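Local atomic coordinates of cell wall surface anchor family protein (Streptococcus agalactiae, PDB entry 3PHS), a protein that serves as a minor pilin, a cell-wall-linked pilus subunit of a Gram-positive pathogen, and mediates adhesion to lung epithelial cells through an IgG-like domain. Residues E43-Q48 and A82-Q87; T16-E21 and V126-I131; I99-A104 and A116-L121. All coordinates share one frame; numbering follows the deposited sequence.

All three contacts lie in the N-terminal beta sandwich. Contacts 1 and 3 belong to the same antiparallel sheet: contact 1 pairs the outermost strand 76-83 with 46-52, while contact 3 pairs 98-106 with the opposite outer strand, 109-121. Contact 1 is at the surface and rests largely on backbone bonds, helped by a threonine hydroxyl. Contact 3 is buried and adds a dense layer of aromatic and aliphatic side chains. Contact 2, partly buried, holds the facing sheet, where 16-21 and 126-131 run parallel before water replaces direct bonds. The sheets meet where Tyr47 bonds to His19 and Phe117 packs on Pro129.

Contact 1. Residues E43-Q48 and A82-Q87; sequences EGVLYQ and ATTNQQ
The Tyr47 ring meets segment 82-87 by its edge: the Thr84 methyl CG2 lies near the ring plane, 3.8 Å from Tyr47 CE1. Ile17, Phe92, Ala104 and Pro129 surround the rest of the ring, and its hydroxyl is hydrogen-bonded to His19 ND1, which suits a tyrosine: apolar flanks for a buried site and a polar end for a buried imidazole. Thr84 divides its two branches between different tasks. With chi1 at 61° its OG1 sits between its own backbone N and carbonyl carbon, where it receives the N-H of Val45 (Val45 N to Thr84 OG1 2.9 Å) and also bonds to the carbonyl O of Ile42. The hydroxyl thus adds a side-chain bond beside the backbone ones, among them Thr84 N to Val45 O at 2.9 Å. The pairing is antiparallel, at the edge of a four-stranded sheet of a sandwich consistent with the Ig-like or reverse-Ig folds of such pilins, and Tyr47 and Ala82 form its hydrogen-bonded pair (Tyr47 N to Ala82 O 2.9 Å, Ala82 N to Tyr47 O 3.0 Å). Leu46 and Thr83 face each other as the neighbouring non-hydrogen-bonded pair. Gly44, with no side chain, adopts a positive phi of 89°, a conformation that glycine accepts readily. Its N-H points almost straight at Thr84 O (2.9 Å from Gly44 N), though from above the carbonyl plane, and Thr83 CG2 rests on Gly44 CA at 3.5 Å. Glu43 CG packs 3.4 Å from Thr84 O, while its carboxylate OE1 takes a bond from a water.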
# COMPACT_ATOMS: atom_id res chain seq x y z
N GLU A 43 -7.94 16.29 2.69
CA GLU A 43 -9.36 16.09 2.97
C GLU A 43 -9.82 14.71 2.45
O GLU A 43 -9.27 14.18 1.46
CB GLU A 43 -10.18 17.24 2.34
CG GLU A 43 -11.69 17.23 2.65
CD GLU A 43 -12.50 16.29 1.75
OE1 GLU A 43 -13.58 15.82 2.18
OE2 GLU A 43 -12.04 15.98 0.63
N GLY A 44 -10.85 14.15 3.09
CA GLY A 44 -11.51 12.94 2.58
C GLY A 44 -10.94 11.61 3.03
O GLY A 44 -11.37 10.55 2.55
N VAL A 45 -9.98 11.64 3.96
CA VAL A 45 -9.39 10.41 4.48
C VAL A 45 -10.27 9.88 5.61
O VAL A 45 -10.62 10.62 6.55
CB VAL A 45 -7.90 10.58 4.98
CG1 VAL A 45 -7.32 9.25 5.52
CG2 VAL A 45 -7.00 11.12 3.86
N LEU A 46 -10.65 8.61 5.47
CA LEU A 46 -11.50 7.95 6.46
C LEU A 46 -10.68 7.35 7.58
O LEU A 46 -9.86 6.47 7.35
CB LEU A 46 -12.36 6.87 5.78
CG LEU A 46 -13.29 6.03 6.64
CD1 LEU A 46 -14.14 6.91 7.57
CD2 LEU A 46 -14.18 5.23 5.71
N TYR A 47 -10.91 7.87 8.80
CA TYR A 47 -10.32 7.30 10.02
C TYR A 47 -11.37 6.53 10.82
O TYR A 47 -12.53 6.95 10.93
CB TYR A 47 -9.68 8.41 10.90
CG TYR A 47 -8.30 8.77 10.41
CD1 TYR A 47 -8.11 9.78 9.46
CD2 TYR A 47 -7.19 8.06 10.84
CE1 TYR A 47 -6.83 10.08 8.99
CE2 TYR A 47 -5.90 8.35 10.36
CZ TYR A 47 -5.74 9.37 9.44
OH TYR A 47 -4.47 9.66 8.97
N GLN A 48 -10.96 5.38 11.33
CA GLN A 48 -11.80 4.63 12.26
C GLN A 48 -11.07 4.46 13.57
O GLN A 48 -9.87 4.20 13.59
CB GLN A 48 -12.19 3.29 11.66
CG GLN A 48 -13.03 3.49 10.45
CD GLN A 48 -13.47 2.22 9.79
OE1 GLN A 48 -14.39 2.25 8.96
NE2 GLN A 48 -12.84 1.10 10.13
N ALA A 82 -14.60 9.07 11.31
CA ALA A 82 -14.64 10.46 10.87
C ALA A 82 -13.80 10.61 9.64
O ALA A 82 -12.78 9.93 9.49
CB ALA A 82 -14.15 11.44 11.99
N THR A 83 -14.24 11.51 8.78
CA THR A 83 -13.51 11.83 7.56
C THR A 83 -12.78 13.16 7.72
O THR A 83 -13.38 14.15 8.14
CB THR A 83 -14.50 11.92 6.39
OG1 THR A 83 -15.16 10.66 6.25
CG2 THR A 83 -13.79 12.29 5.11
N THR A 84 -11.51 13.21 7.35
CA THR A 84 -10.77 14.48 7.42
C THR A 84 -11.43 15.60 6.61
O THR A 84 -11.91 15.39 5.50
CB THR A 84 -9.30 14.34 7.00
OG1 THR A 84 -9.25 13.88 5.63
CG2 THR A 84 -8.56 13.35 7.93
N ASN A 85 -11.45 16.79 7.21
CA ASN A 85 -12.08 17.95 6.62
C ASN A 85 -11.08 18.84 5.86
O ASN A 85 -9.96 18.40 5.56
CB ASN A 85 -12.89 18.73 7.69
CG ASN A 85 -12.01 19.31 8.81
OD1 ASN A 85 -12.51 19.58 9.91
ND2 ASN A 85 -10.73 19.49 8.54
N GLN A 86 -11.49 20.07 5.55
CA GLN A 86 -10.64 21.00 4.79
C GLN A 86 -9.32 21.40 5.48
O GLN A 86 -8.37 21.86 4.83
CB GLN A 86 -11.45 22.24 4.38
CG GLN A 86 -12.64 21.90 3.47
CD GLN A 86 -13.09 23.07 2.60
OE1 GLN A 86 -13.23 22.93 1.39
NE2 GLN A 86 -13.33 24.23 3.22
N GLN A 87 -9.25 21.21 6.80
CA GLN A 87 -8.00 21.40 7.54
C GLN A 87 -7.26 20.08 7.83
O GLN A 87 -6.33 20.03 8.63
CB GLN A 87 -8.27 22.14 8.86
CG GLN A 87 -8.62 23.63 8.70
CD GLN A 87 -9.91 23.86 7.98
OE1 GLN A 87 -10.98 23.39 8.39
NE2 GLN A 87 -9.84 24.61 6.88
O HOH W 1 -14.81 16.75 4.34

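Contact 2. Residues T16-E21 and V126-I131; sequences TIVHLE and VIYPKI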
# COMPACT_ATOMS: atom_id res chain seq x y z
N THR A 16 -8.86 14.67 17.93
CA THR A 16 -8.72 15.25 16.59
C THR A 16 -7.56 14.56 15.93
O THR A 16 -6.47 14.54 16.48
CB THR A 16 -8.42 16.78 16.64
OG1 THR A 16 -9.49 17.46 17.31
CG2 THR A 16 -8.27 17.36 15.22
N ILE A 17 -7.79 13.97 14.75
CA ILE A 17 -6.73 13.32 13.99
C ILE A 17 -6.39 14.28 12.88
O ILE A 17 -7.27 14.68 12.13
CB ILE A 17 -7.21 11.96 13.34
CG1 ILE A 17 -7.74 10.95 14.38
CG2 ILE A 17 -6.13 11.34 12.46
CD1 ILE A 17 -7.13 10.96 15.69
N VAL A 18 -5.11 14.67 12.78
CA VAL A 18 -4.70 15.65 11.77
C VAL A 18 -3.84 14.94 10.74
O VAL A 18 -2.74 14.48 11.03
CB VAL A 18 -3.93 16.85 12.39
CG1 VAL A 18 -3.74 18.01 11.38
CG2 VAL A 18 -4.66 17.39 13.62
N HIS A 19 -4.37 14.85 9.51
CA HIS A 19 -3.70 14.13 8.44
C HIS A 19 -2.92 15.09 7.53
O HIS A 19 -3.53 15.79 6.72
CB HIS A 19 -4.75 13.34 7.63
CG HIS A 19 -4.16 12.43 6.60
ND1 HIS A 19 -4.23 11.05 6.68
CD2 HIS A 19 -3.50 12.70 5.44
CE1 HIS A 19 -3.61 10.52 5.64
NE2 HIS A 19 -3.17 11.49 4.87
N LEU A 20 -1.60 15.13 7.68
CA LEU A 20 -0.72 16.04 6.93
C LEU A 20 0.30 15.26 6.14
O LEU A 20 0.92 14.32 6.66
CB LEU A 20 0.04 17.00 7.88
CG LEU A 20 -0.85 17.83 8.82
CD1 LEU A 20 -0.00 18.69 9.77
CD2 LEU A 20 -1.82 18.69 8.00
N GLU A 21 0.48 15.62 4.87
CA GLU A 21 1.59 15.10 4.11
C GLU A 21 2.76 16.06 4.32
O GLU A 21 2.72 17.20 3.85
CB GLU A 21 1.23 14.93 2.62
CG GLU A 21 0.27 13.75 2.40
CD GLU A 21 -0.14 13.53 0.95
OE1 GLU A 21 0.16 14.38 0.07
OE2 GLU A 21 -0.82 12.51 0.71
N VAL A 126 -4.87 15.63 20.49
CA VAL A 126 -4.64 15.97 19.08
C VAL A 126 -3.49 15.06 18.59
O VAL A 126 -2.41 15.04 19.17
CB VAL A 126 -4.33 17.46 18.89
CG1 VAL A 126 -4.04 17.78 17.40
CG2 VAL A 126 -5.49 18.33 19.41
N ILE A 127 -3.74 14.30 17.54
CA ILE A 127 -2.75 13.31 17.11
C ILE A 127 -2.48 13.46 15.62
O ILE A 127 -3.39 13.78 14.84
CB ILE A 127 -3.17 11.85 17.43
CG1 ILE A 127 -4.43 11.48 16.71
CG2 ILE A 127 -3.31 11.58 18.99
CD1 ILE A 127 -4.30 10.15 16.12
N TYR A 128 -1.22 13.22 15.24
CA TYR A 128 -0.74 13.37 13.88
C TYR A 128 -0.24 11.98 13.44
O TYR A 128 0.89 11.61 13.78
CB TYR A 128 0.40 14.40 13.82
CG TYR A 128 -0.03 15.81 14.18
CD1 TYR A 128 -0.11 16.21 15.52
CD2 TYR A 128 -0.40 16.72 13.20
CE1 TYR A 128 -0.55 17.52 15.87
CE2 TYR A 128 -0.83 18.03 13.53
CZ TYR A 128 -0.90 18.40 14.87
OH TYR A 128 -1.31 19.67 15.21
N PRO A 129 -1.08 11.20 12.74
CA PRO A 129 -0.58 9.87 12.36
C PRO A 129 0.64 9.99 11.46
O PRO A 129 0.80 11.01 10.77
CB PRO A 129 -1.76 9.24 11.60
CG PRO A 129 -2.98 9.95 12.16
CD PRO A 129 -2.50 11.38 12.34
N LYS A 130 1.50 8.98 11.47
CA LYS A 130 2.70 8.95 10.61
C LYS A 130 2.26 8.52 9.23
O LYS A 130 1.66 7.45 9.06
CB LYS A 130 3.74 7.98 11.17
CG LYS A 130 4.19 8.37 12.58
CD LYS A 130 5.19 7.37 13.19
CE LYS A 130 5.40 7.66 14.67
NZ LYS A 130 6.00 6.49 15.38
N ILE A 131 2.50 9.39 8.25
CA ILE A 131 1.91 9.21 6.94
C ILE A 131 3.02 9.18 5.91
O ILE A 131 3.86 10.06 5.89
CB ILE A 131 0.90 10.35 6.64
CG1 ILE A 131 -0.35 10.20 7.53
CG2 ILE A 131 0.45 10.33 5.15
CD1 ILE A 131 -1.00 11.54 7.82
O HOH W 2 -0.22 13.70 10.38
O HOH W 3 3.59 12.69 6.11
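Methyl CD1 of Ile131 stands almost exactly over the centre of the His19 imidazole, 3.4 Å from the ring centroid and 6° off the normal, a close CH-pi contact. Isoleucine suits this place because its longer branch can reach across to the ring although the backbones have already separated. Direct backbone pairing lies earlier, at 16-18 and 126-128, where strand 125-127 runs parallel to strand 13-21 in the sandwich. There Ile127 N bonds to Thr16 O (2.9 Å) and Val18 N to Ile127 O (2.8 Å). On the inward face Ile17 CG2 presses on Pro129 CG at 3.5 Å, closer than usual for carbons, beside Phe117 and Tyr47. On the other face Val18 lies alongside Tyr128, with Val18 CB 3.5 Å from Tyr128 CE2. With chi1 at -168° Val18 CG1 lies opposite the backbone N, which leaves Val18 CG2 anti to the carbonyl carbon, over the ring and 3.9 Å from Val126 CG1. Leu20 CD1 meets the same ring at its edge.

Beyond this the backbones part, although the side chains stay close at Ile131. Proline has no N-H to continue the parallel pattern, and Pro129 sets its CD against Val18 O, 3.4 Å away. One water instead donates to Val18 O and Pro129 O, and a second joins Leu20 O to Ile131 O, where the backbones are no longer bonded directly. Arg27 takes up Tyr128 O. With no N-H at Pro129, the parallel bonding cannot continue at this position and water takes over, while methyl-ring packing keeps the two chains side by side.

Contact 3. Residues I99-A104 and A116-L121; sequences IYYGLA and AFLVDL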
# COMPACT_ATOMS: atom_id res chain seq x y z
N ILE A 99 -9.16 3.34 25.80
CA ILE A 99 -8.02 3.13 24.91
C ILE A 99 -8.60 2.84 23.53
O ILE A 99 -9.49 2.02 23.41
CB ILE A 99 -7.10 1.93 25.35
CG1 ILE A 99 -6.60 2.06 26.81
CG2 ILE A 99 -5.91 1.75 24.38
CD1 ILE A 99 -6.07 3.40 27.15
N TYR A 100 -8.09 3.53 22.51
CA TYR A 100 -8.60 3.39 21.16
C TYR A 100 -7.47 3.05 20.19
O TYR A 100 -6.38 3.60 20.28
CB TYR A 100 -9.25 4.68 20.67
CG TYR A 100 -10.48 5.06 21.44
CD1 TYR A 100 -10.38 5.66 22.71
CD2 TYR A 100 -11.76 4.77 20.93
CE1 TYR A 100 -11.56 5.98 23.45
CE2 TYR A 100 -12.92 5.09 21.65
CZ TYR A 100 -12.81 5.68 22.90
OH TYR A 100 -13.96 5.98 23.60
N TYR A 101 -7.78 2.14 19.28
CA TYR A 101 -6.92 1.83 18.17
C TYR A 101 -7.48 2.55 16.96
O TYR A 101 -8.64 2.34 16.60
CB TYR A 101 -6.92 0.33 17.92
CG TYR A 101 -6.14 -0.13 16.71
CD1 TYR A 101 -4.74 -0.16 16.73
CD2 TYR A 101 -6.80 -0.56 15.56
CE1 TYR A 101 -4.03 -0.61 15.61
CE2 TYR A 101 -6.10 -1.01 14.44
CZ TYR A 101 -4.71 -1.04 14.49
OH TYR A 101 -4.02 -1.49 13.39
N GLY A 102 -6.64 3.37 16.33
CA GLY A 102 -7.04 4.16 15.17
C GLY A 102 -6.25 3.78 13.92
O GLY A 102 -5.07 3.47 14.00
N LEU A 103 -6.92 3.81 12.78
CA LEU A 103 -6.26 3.54 11.50
C LEU A 103 -6.99 4.28 10.40
O LEU A 103 -8.14 4.67 10.58
CB LEU A 103 -6.28 2.03 11.19
CG LEU A 103 -7.55 1.38 10.64
CD1 LEU A 103 -7.27 -0.03 10.19
CD2 LEU A 103 -8.64 1.37 11.70
N ALA A 104 -6.32 4.51 9.28
CA ALA A 104 -7.00 4.99 8.09
C ALA A 104 -7.44 3.80 7.25
O ALA A 104 -6.71 2.80 7.12
CB ALA A 104 -6.09 5.91 7.27
N ALA A 116 -1.03 2.84 11.91
CA ALA A 116 -2.07 2.75 12.92
C ALA A 116 -1.48 3.06 14.30
O ALA A 116 -0.26 2.96 14.52
CB ALA A 116 -2.68 1.36 12.92
N PHE A 117 -2.34 3.43 15.25
CA PHE A 117 -1.85 3.94 16.53
C PHE A 117 -2.81 3.57 17.66
O PHE A 117 -3.99 3.30 17.42
CB PHE A 117 -1.69 5.47 16.48
CG PHE A 117 -2.89 6.17 15.94
CD1 PHE A 117 -2.99 6.45 14.58
CD2 PHE A 117 -3.95 6.51 16.79
CE1 PHE A 117 -4.13 7.05 14.06
CE2 PHE A 117 -5.08 7.13 16.28
CZ PHE A 117 -5.17 7.40 14.92
N LEU A 118 -2.30 3.61 18.88
CA LEU A 118 -3.18 3.54 20.04
C LEU A 118 -3.30 4.94 20.65
O LEU A 118 -2.32 5.68 20.70
CB LEU A 118 -2.63 2.55 21.07
CG LEU A 118 -2.78 1.09 20.70
CD1 LEU A 118 -1.97 0.25 21.69
CD2 LEU A 118 -4.28 0.67 20.67
N VAL A 119 -4.50 5.30 21.09
CA VAL A 119 -4.68 6.57 21.84
C VAL A 119 -5.12 6.21 23.27
O VAL A 119 -6.12 5.52 23.46
CB VAL A 119 -5.78 7.49 21.24
CG1 VAL A 119 -5.66 8.90 21.86
CG2 VAL A 119 -5.72 7.56 19.71
N ASP A 120 -4.37 6.68 24.26
CA ASP A 120 -4.74 6.57 25.66
C ASP A 120 -5.62 7.80 25.97
O ASP A 120 -5.11 8.85 26.41
CB ASP A 120 -3.44 6.56 26.48
CG ASP A 120 -3.63 6.33 27.97
OD1 ASP A 120 -4.77 6.13 28.46
OD2 ASP A 120 -2.60 6.36 28.67
N LEU A 121 -6.92 7.67 25.69
CA LEU A 121 -7.85 8.81 25.74
C LEU A 121 -8.37 9.06 27.16
O LEU A 121 -9.48 8.67 27.53
CB LEU A 121 -8.99 8.67 24.72
CG LEU A 121 -9.76 9.97 24.46
CD1 LEU A 121 -8.90 10.94 23.60
CD2 LEU A 121 -11.13 9.62 23.79
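Tyr100, which gives the contact more surface than any other residue, leans its ring against Leu121, with Tyr100 CE1 3.7 Å from Leu121 CD2. Its backbone forms a hydrogen-bonded pair with Val119: Tyr100 N reaches Val119 O at 3.0 Å and Val119 N reaches Tyr100 O at 2.7 Å. The phenol suits a buried site facing the other sheet because its hydroxyl finds Pro96 O. Ile99 comes next, on the opposite face. Its CG1 lies anti to the carbonyl carbon (chi1 -55°), and the turn at chi2 carries Ile99 CD1 across to Asp120 OD1, 3.3 Å away, while Ile99 CG2 lies near Leu118 CD2 (4.2 Å). Ala116 is third: its small methyl CB packs close to the phenol end of Tyr101, 3.2 Å from Tyr101 OH. That hydroxyl is bonded to Asn65 of helix 60-65, which also covers Leu118. Between these residues, Gly102 and Phe117 pair in the strands of a beta hairpin, and the ring of Phe117 lies over Gly102, its centroid 4.0 Å from Gly102 CA; glycine, having no side chain, lets the aromatic face lie directly on its backbone. Backbone bonds therefore set the register, while one face of the hairpin packs on a helix and the other, aromatic and aliphatic, builds the sandwich core; the Tyr100 hydroxyl is satisfied by Pro96 O on the core face, that of Tyr101 by Asn65 on the helix face.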